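Local coordinates for protein glycoside hydrolase family 31 (Trueperella pyogenes, PDB 5I0F) that degrades cycloalternan, probably as a retaining alpha-glycosidase that works through a covalent glycosyl-enzyme intermediate in its TIM barrel, at residues Thr613-Gly616 and Glu617-Asp620; Thr646-Pro649 and Leu650-Met654; Val707-Gly710 and Gly711-Val714. All coordinates share one frame; numbering follows the deposited sequence.

Contact 1 (Thr613-Gly616 and Glu617-Asp620)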
ATOM      1  N   THR A 613     -21.363  -3.510 -21.920  1.00 28.13           N
ATOM      2  CA  THR A 613     -22.037  -4.733 -21.497  1.00 27.62           C
ATOM      3  C   THR A 613     -23.400  -4.953 -22.132  1.00 28.24           C
ATOM      4  O   THR A 613     -23.988  -5.985 -21.921  1.00 27.92           O
ATOM      5  CB  THR A 613     -22.215  -4.808 -19.951  1.00 26.55           C
ATOM      6  OG1 THR A 613     -23.025  -3.721 -19.499  1.00 25.59           O
ATOM      7  CG2 THR A 613     -20.866  -4.792 -19.235  1.00 25.88           C
ATOM      8  N   GLY A 614     -23.904  -3.982 -22.887  1.00 28.77           N
ATOM      9  CA  GLY A 614     -25.273  -4.022 -23.382  1.00 29.77           C
ATOM     10  C   GLY A 614     -26.321  -3.976 -22.277  1.00 29.67           C
ATOM     11  O   GLY A 614     -27.439  -4.401 -22.505  1.00 30.51           O
ATOM     12  N   CYS A 615     -25.971  -3.476 -21.083  1.00 28.52           N
ATOM     13  CA  CYS A 615     -26.891  -3.494 -19.947  1.00 28.35           C
ATOM     14  C   CYS A 615     -27.314  -2.085 -19.586  1.00 27.94           C
ATOM     15  O   CYS A 615     -26.737  -1.438 -18.697  1.00 27.76           O
ATOM     16  CB  CYS A 615     -26.281  -4.203 -18.738  1.00 28.49           C
ATOM     17  SG  CYS A 615     -27.441  -4.295 -17.356  1.00 29.24           S
ATOM     18  N   GLY A 616     -28.336  -1.614 -20.290  1.00 28.25           N
ATOM     19  CA  GLY A 616     -28.769  -0.228 -20.185  1.00 28.67           C
ATOM     20  C   GLY A 616     -29.251   0.150 -18.795  1.00 28.47           C
ATOM     21  O   GLY A 616     -29.031   1.271 -18.368  1.00 28.42           O
ATOM     22  N   GLU A 617     -29.866  -0.787 -18.072  1.00 29.39           N
ATOM     23  CA  GLU A 617     -30.326  -0.517 -16.693  1.00 30.20           C
ATOM     24  C   GLU A 617     -29.212  -0.116 -15.671  1.00 27.83           C
ATOM     25  O   GLU A 617     -29.525   0.401 -14.587  1.00 27.11           O
ATOM     26  CB  GLU A 617     -31.168  -1.682 -16.155  1.00 33.00           C
ATOM     27  CG  GLU A 617     -30.400  -2.959 -15.857  1.00 35.23           C
ATOM     28  CD  GLU A 617     -31.287  -4.214 -15.816  1.00 39.08           C
ATOM     29  OE1 GLU A 617     -32.455  -4.115 -15.400  1.00 42.92           O
ATOM     30  OE2 GLU A 617     -30.824  -5.309 -16.218  1.00 42.27           O
ATOM     31  N   LEU A 618     -27.933  -0.318 -16.003  1.00 25.54           N
ATOM     32  CA  LEU A 618     -26.864   0.135 -15.107  1.00 24.24           C
ATOM     33  C   LEU A 618     -26.863   1.639 -14.849  1.00 23.59           C
ATOM     34  O   LEU A 618     -26.421   2.072 -13.783  1.00 22.60           O
ATOM     35  CB  LEU A 618     -25.481  -0.277 -15.617  1.00 23.84           C
ATOM     36  CG  LEU A 618     -25.138  -1.766 -15.632  1.00 24.38           C
ATOM     37  CD1 LEU A 618     -23.683  -1.906 -16.049  1.00 24.04           C
ATOM     38  CD2 LEU A 618     -25.375  -2.399 -14.263  1.00 24.39           C
ATOM     39  N   ILE A 619     -27.331   2.439 -15.809  1.00 23.54           N
ATOM     40  CA  ILE A 619     -27.375   3.895 -15.590  1.00 24.03           C
ATOM     41  C   ILE A 619     -28.451   4.209 -14.527  1.00 23.67           C
ATOM     42  O   ILE A 619     -28.165   4.924 -13.570  1.00 22.66           O
ATOM     43  CB  ILE A 619     -27.563   4.712 -16.894  1.00 24.68           C
ATOM     44  CG1 ILE A 619     -26.481   4.343 -17.927  1.00 24.79           C
ATOM     45  CG2 ILE A 619     -27.449   6.199 -16.600  1.00 25.00           C
ATOM     46  CD1 ILE A 619     -26.644   5.033 -19.260  1.00 25.46           C
ATOM     47  N   ASP A 620     -29.642   3.625 -14.670  1.00 24.36           N
ATOM     48  CA  ASP A 620     -30.712   3.774 -13.657  1.00 25.10           C
ATOM     49  C   ASP A 620     -30.255   3.257 -12.291  1.00 24.71           C
ATOM     50  O   ASP A 620     -30.548   3.865 -11.269  1.00 23.90           O
ATOM     51  CB  ASP A 620     -32.000   3.035 -14.060  1.00 26.50           C
ATOM     52  CG  ASP A 620     -32.882   3.828 -15.034  1.00 28.02           C
ATOM     53  OD1 ASP A 620     -32.624   5.013 -15.380  1.00 27.67           O
ATOM     54  OD2 ASP A 620     -33.905   3.250 -15.464  1.00 31.09           O
TER
HETATM   55  O   HOH W   1     -30.782   3.051 -17.140  1.00 33.88           O

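Contact 2 (Thr646-Pro649 and Leu650-Met654)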
ATOM      1  N   THR A 646     -14.653   8.238  19.621  1.00 27.87           N
ATOM      2  CA  THR A 646     -14.627   6.907  20.238  1.00 27.84           C
ATOM      3  C   THR A 646     -13.392   6.087  19.894  1.00 27.29           C
ATOM      4  O   THR A 646     -13.037   5.180  20.642  1.00 27.77           O
ATOM      5  CB  THR A 646     -15.854   6.080  19.831  1.00 27.18           C
ATOM      6  OG1 THR A 646     -15.782   5.783  18.423  1.00 26.15           O
ATOM      7  CG2 THR A 646     -17.152   6.817  20.171  1.00 27.55           C
ATOM      8  N   GLY A 647     -12.777   6.348  18.741  1.00 26.96           N
ATOM      9  CA  GLY A 647     -11.663   5.542  18.245  1.00 26.63           C
ATOM     10  C   GLY A 647     -12.088   4.324  17.420  1.00 26.72           C
ATOM     11  O   GLY A 647     -11.237   3.613  16.891  1.00 27.15           O
ATOM     12  N   LYS A 648     -13.393   4.086  17.291  1.00 26.19           N
ATOM     13  CA  LYS A 648     -13.887   3.005  16.456  1.00 26.13           C
ATOM     14  C   LYS A 648     -13.740   3.278  14.931  1.00 25.00           C
ATOM     15  O   LYS A 648     -13.708   4.433  14.484  1.00 25.59           O
ATOM     16  CB  LYS A 648     -15.345   2.730  16.772  1.00 27.23           C
ATOM     17  CG  LYS A 648     -15.568   2.188  18.170  1.00 28.65           C
ATOM     18  CD  LYS A 648     -17.004   1.729  18.303  1.00 30.13           C
ATOM     19  CE  LYS A 648     -17.357   1.385  19.721  1.00 31.91           C
ATOM     20  NZ  LYS A 648     -18.795   1.046  19.761  1.00 32.77           N
ATOM     21  N   PRO A 649     -13.646   2.215  14.129  1.00 23.82           N
ATOM     22  CA  PRO A 649     -13.712   2.363  12.679  1.00 22.79           C
ATOM     23  C   PRO A 649     -15.097   2.807  12.203  1.00 22.14           C
ATOM     24  O   PRO A 649     -16.072   2.645  12.923  1.00 21.92           O
ATOM     25  CB  PRO A 649     -13.434   0.950  12.159  1.00 23.11           C
ATOM     26  CG  PRO A 649     -12.925   0.168  13.313  1.00 23.37           C
ATOM     27  CD  PRO A 649     -13.427   0.821  14.546  1.00 23.89           C
ATOM     28  N   LEU A 650     -15.170   3.342  10.994  1.00 21.36           N
ATOM     29  CA  LEU A 650     -16.454   3.611  10.336  1.00 21.41           C
ATOM     30  C   LEU A 650     -16.870   2.336   9.615  1.00 20.99           C
ATOM     31  O   LEU A 650     -17.955   1.843   9.824  1.00 21.30           O
ATOM     32  CB  LEU A 650     -16.355   4.785   9.370  1.00 21.55           C
ATOM     33  CG  LEU A 650     -17.619   5.186   8.619  1.00 21.60           C
ATOM     34  CD1 LEU A 650     -18.673   5.712   9.582  1.00 22.15           C
ATOM     35  CD2 LEU A 650     -17.284   6.247   7.584  1.00 21.69           C
ATOM     36  N   MET A 651     -15.980   1.794   8.789  1.00 20.33           N
ATOM     37  CA  MET A 651     -16.159   0.466   8.193  1.00 20.17           C
ATOM     38  C   MET A 651     -15.617  -0.546   9.179  1.00 20.48           C
ATOM     39  O   MET A 651     -14.406  -0.709   9.316  1.00 19.93           O
ATOM     40  CB  MET A 651     -15.441   0.381   6.844  1.00 19.98           C
ATOM     41  CG  MET A 651     -15.629  -0.929   6.112  1.00 20.23           C
ATOM     42  SD  MET A 651     -15.035  -0.773   4.413  1.00 20.60           S
ATOM     43  CE  MET A 651     -15.518  -2.364   3.735  1.00 20.29           C
ATOM     44  N   ARG A 652     -16.536  -1.207   9.890  1.00 20.93           N
ATOM     45  CA  ARG A 652     -16.252  -1.684  11.248  1.00 21.10           C
ATOM     46  C   ARG A 652     -16.499  -3.176  11.360  1.00 21.01           C
ATOM     47  O   ARG A 652     -17.630  -3.634  11.220  1.00 20.99           O
ATOM     48  CB  ARG A 652     -17.123  -0.913  12.261  1.00 21.62           C
ATOM     49  CG  ARG A 652     -16.952  -1.297  13.731  1.00 22.51           C
ATOM     50  CD  ARG A 652     -17.957  -0.554  14.617  1.00 23.30           C
ATOM     51  NE  ARG A 652     -17.858   0.895  14.395  1.00 23.89           N
ATOM     52  CZ  ARG A 652     -18.654   1.808  14.947  1.00 24.96           C
ATOM     53  NH1 ARG A 652     -19.612   1.451  15.791  1.00 25.60           N
ATOM     54  NH2 ARG A 652     -18.468   3.091  14.665  1.00 24.97           N
ATOM     55  N   ALA A 653     -15.450  -3.941  11.634  1.00 20.85           N
ATOM     56  CA  ALA A 653     -15.624  -5.362  11.908  1.00 21.11           C
ATOM     57  C   ALA A 653     -16.641  -5.580  13.035  1.00 22.55           C
ATOM     58  O   ALA A 653     -16.799  -4.752  13.938  1.00 21.89           O
ATOM     59  CB  ALA A 653     -14.313  -5.996  12.260  1.00 20.97           C
ATOM     60  N   MET A 654     -17.317  -6.712  12.981  1.00 24.33           N
ATOM     61  CA  MET A 654     -18.407  -7.015  13.919  1.00 26.44           C
ATOM     62  C   MET A 654     -17.949  -7.116  15.370  1.00 25.09           C
ATOM     63  O   MET A 654     -18.720  -6.851  16.294  1.00 24.78           O
ATOM     64  CB  MET A 654     -19.062  -8.323  13.528  1.00 29.39           C
ATOM     65  CG  MET A 654     -19.578  -8.347  12.110  1.00 32.39           C
ATOM     66  SD  MET A 654     -21.192  -7.587  12.008  1.00 39.52           S
ATOM     67  CE  MET A 654     -22.106  -9.029  12.540  1.00 38.67           C
TER

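Contact 3 (Val707-Gly710 and Gly711-Val714)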
ATOM      1  N   VAL A 707     -39.131  -5.859  10.127  1.00 40.86           N
ATOM      2  CA  VAL A 707     -38.400  -6.033  11.379  1.00 41.41           C
ATOM      3  C   VAL A 707     -38.018  -7.502  11.580  1.00 41.01           C
ATOM      4  O   VAL A 707     -38.829  -8.395  11.344  1.00 40.84           O
ATOM      5  CB  VAL A 707     -39.210  -5.511  12.584  1.00 43.06           C
ATOM      6  CG1 VAL A 707     -38.458  -5.747  13.895  1.00 43.54           C
ATOM      7  CG2 VAL A 707     -39.507  -4.034  12.405  1.00 43.03           C
ATOM      8  N   SER A 708     -36.784  -7.740  12.023  1.00 39.54           N
ATOM      9  CA  SER A 708     -36.287  -9.090  12.308  1.00 39.42           C
ATOM     10  C   SER A 708     -35.718  -9.142  13.723  1.00 39.72           C
ATOM     11  O   SER A 708     -35.057  -8.199  14.167  1.00 39.62           O
ATOM     12  CB  SER A 708     -35.178  -9.480  11.326  1.00 38.43           C
ATOM     13  OG  SER A 708     -35.625  -9.512   9.986  1.00 38.66           O
ATOM     14  N   GLU A 709     -35.937 -10.262  14.406  1.00 39.79           N
ATOM     15  CA  GLU A 709     -35.299 -10.536  15.689  1.00 40.20           C
ATOM     16  C   GLU A 709     -33.837 -10.950  15.483  1.00 38.16           C
ATOM     17  O   GLU A 709     -33.530 -11.761  14.620  1.00 37.78           O
ATOM     18  CB  GLU A 709     -36.044 -11.653  16.437  1.00 43.10           C
ATOM     19  CG  GLU A 709     -35.488 -11.983  17.819  1.00 45.25           C
ATOM     20  CD  GLU A 709     -36.350 -12.997  18.548  1.00 48.59           C
ATOM     21  OE1 GLU A 709     -36.278 -14.194  18.196  1.00 51.03           O
ATOM     22  OE2 GLU A 709     -37.112 -12.601  19.459  1.00 50.93           O
ATOM     23  N   GLY A 710     -32.959 -10.417  16.324  1.00 36.96           N
ATOM     24  CA  GLY A 710     -31.531 -10.705  16.257  1.00 35.47           C
ATOM     25  C   GLY A 710     -31.186 -12.023  16.913  1.00 35.56           C
ATOM     26  O   GLY A 710     -32.034 -12.655  17.569  1.00 35.10           O
ATOM     27  N   GLY A 711     -29.937 -12.431  16.718  1.00 34.16           N
ATOM     28  CA  GLY A 711     -29.420 -13.706  17.192  1.00 34.55           C
ATOM     29  C   GLY A 711     -29.705 -14.857  16.247  1.00 34.80           C
ATOM     30  O   GLY A 711     -29.675 -16.005  16.665  1.00 34.38           O
ATOM     31  N   HIS A 712     -29.969 -14.544  14.977  1.00 34.36           N
ATOM     32  CA  HIS A 712     -30.411 -15.522  13.979  1.00 35.09           C
ATOM     33  C   HIS A 712     -29.906 -15.135  12.599  1.00 33.74           C
ATOM     34  O   HIS A 712     -29.620 -13.966  12.343  1.00 33.52           O
ATOM     35  CB  HIS A 712     -31.946 -15.575  13.907  1.00 36.82           C
ATOM     36  CG  HIS A 712     -32.598 -16.056  15.160  1.00 39.12           C
ATOM     37  ND1 HIS A 712     -33.323 -15.223  15.990  1.00 40.54           N
ATOM     38  CD2 HIS A 712     -32.633 -17.283  15.734  1.00 39.95           C
ATOM     39  CE1 HIS A 712     -33.771 -15.918  17.022  1.00 40.84           C
ATOM     40  NE2 HIS A 712     -33.368 -17.169  16.889  1.00 40.93           N
ATOM     41  N   LEU A 713     -29.833 -16.123  11.710  1.00 33.27           N
ATOM     42  CA  LEU A 713     -29.615 -15.887  10.285  1.00 32.45           C
ATOM     43  C   LEU A 713     -30.925 -15.421   9.666  1.00 32.91           C
ATOM     44  O   LEU A 713     -31.985 -15.896  10.056  1.00 32.98           O
ATOM     45  CB  LEU A 713     -29.162 -17.169   9.593  1.00 32.80           C
ATOM     46  CG  LEU A 713     -27.795 -17.719  10.031  1.00 32.70           C
ATOM     47  CD1 LEU A 713     -27.598 -19.157   9.559  1.00 33.47           C
ATOM     48  CD2 LEU A 713     -26.675 -16.822   9.528  1.00 32.04           C
ATOM     49  N   VAL A 714     -30.854 -14.492   8.713  1.00 32.19           N
ATOM     50  CA  VAL A 714     -32.020 -14.079   7.922  1.00 33.08           C
ATOM     51  C   VAL A 714     -31.670 -14.112   6.441  1.00 33.10           C
ATOM     52  O   VAL A 714     -30.520 -13.878   6.077  1.00 31.27           O
ATOM     53  CB  VAL A 714     -32.546 -12.678   8.311  1.00 33.51           C
ATOM     54  CG1 VAL A 714     -33.021 -12.700   9.753  1.00 34.44           C
ATOM     55  CG2 VAL A 714     -31.492 -11.594   8.125  1.00 32.95           C
TER

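Contact 1 (Thr613-Gly616 and Glu617-Asp620)
Leu618 N reaches back to Cys615 O in a hydrogen bond of 3.2 Å, and one residue further on Ile619 N does the same to Gly616 O at 3.3 Å. Both bonds are close to straight at hydrogen, 165° and 162°, yet both donors stand well above the plane of the carbonyl they use. The step from Gly616 O to Asp620 N is bridged by a water, which donates to Gly616 O at 2.8 Å and accepts from the amide of Asp620, so that carbonyl is held by Ile619 and the water together. Asp620 itself turns its carboxylate to Arg623, in a salt bridge.

Beside the bond from Leu618 to Cys615 lies the thiol of Cys615. With SG anti to the backbone N (chi1 -177°), it touches two side chains of the following helix. Glu617 passes with its CG 3.6 Å from Cys615 SG, and Leu618 brings its branch point, CG, to 3.8 Å from the same Cys615 SG. Cys615 also meets Trp720. The same leucine, Leu618, turns CD1 toward Thr613 OG1 at 4.0 Å, the two side chains crossing at about a right angle; that hydroxyl is hydrogen-bonded to Val609 O in the preceding helix. Leu618 is the buried member, resting also on Ala572 and Tyr575 of helix 572-583.

Gly614, with its positive phi, ends helix 606-613 in a Schellman motif, and the chain then enters helix 617-646: a short turn joining two helices on the outside of the family 31 TIM-barrel region.

Contact 2 (Thr646-Pro649 and Leu650-Met654)
Arg652 folds back over the turn that precedes it and takes hold of Pro649 O with two nitrogens. The turn leads from helix 617-646 into edge strand 651-652 of the antiparallel sheet in the C-terminal domain, and Thr646 opens it with an ST turn, Thr646 OG1 accepting from Lys648 N at 3.1 Å.

The tight part is the arginine grip. Arg652 NE and NH2 both hydrogen-bond to Pro649 O, at 2.9 and 3.0 Å, a side-on fork in which the oxygen sits in the guanidinium plane, only 3° out of it. The chain starts extended and then bends at chi3 (-54°), which swings the guanidinium back to the carbonyl. Pro649 packs against the root of this side chain, Pro649 CB lying 4.1 Å from Arg652 CB, while Leu650 leaves away from the turn and its side chain packs on Cys643 and Leu673.

Lys648 gives the looser, partly exposed side. Its extended chain runs obliquely past the arginine and lays CD over one face of the guanidinium, offset toward the rim. The two positive ends are near each other, but Arg652 NH1 is salt-bridged to Asp675 and Asp657, and Lys648 NZ to Asp657; these carboxylates probably offset the like charges. Lys648 NZ stands 4.1 Å from Arg652 NH1, whereas the methylene Lys648 CD comes to 3.6 Å from Arg652 NH1.

Contact 3 (Val707-Gly710 and Gly711-Val714)
The end of Glu709 meets His712 across the two glycines that separate them, the two side chains oblique to each other and the carboxylate only 24° from the ring plane. The glutamate chain leaves with CG anti to the backbone N (chi1 -178°) and runs extended before its carboxylate turns, which carries Glu709 OE1 to the edge of the imidazole, 3.3 Å from His712 CE1. The imidazole therefore meets the acid through a carbon at its rim, with His712 ND1 farther from Glu709 OE1 at 3.8 Å. His712 ND1 lies closer to the backbone, 3.3 Å from Gly710 O, which approaches the ring obliquely. Glu709 O is also near the ring plane, 3.7 Å from His712 ND1. Both side chains are exposed, and a nearby carboxylate would be expected to favour a protonated histidine.

Closer to the body of the domain, Ser708 and Val714 face one another more simply. The valine directs one branch at the serine, Val714 CG1 meeting Ser708 OG at 4.1 Å and Ser708 CB at 4.2 Å, and both residues also rest on Leu694.

Gly710 and Gly711 make the turn between them, and Gly711 adopts the positive phi (85°) that favours glycine. The backbones of Gly711 and His712 both pair with Leu694, forming a G1 beta bulge in the antiparallel pairing of strand 712-717 with strand 689-694 in the C-terminal beta domain.

From the N-terminal side, contact 1 comes first, closing the short turn between helix 606-613 and helix 617-646. That second helix then runs from contact 1 to contact 2, where the chain turns into strand 651-652; the centres of contacts 1 and 2 are about 34 Å apart. Contact 3 follows later, joining strand 707-709 to strand 712-717. The three lie in series, none nested in or crossing another. Strands 651-652 and 707-709 are the two outermost strands of one six-stranded antiparallel sheet, and contact 3 carries the chain from that sheet to the pair 689-694 and 712-717; the nearest atoms of contacts 2 and 3 are about 9 Å apart. Helix 617-646 thus links the TIM-barrel region to this C-terminal domain.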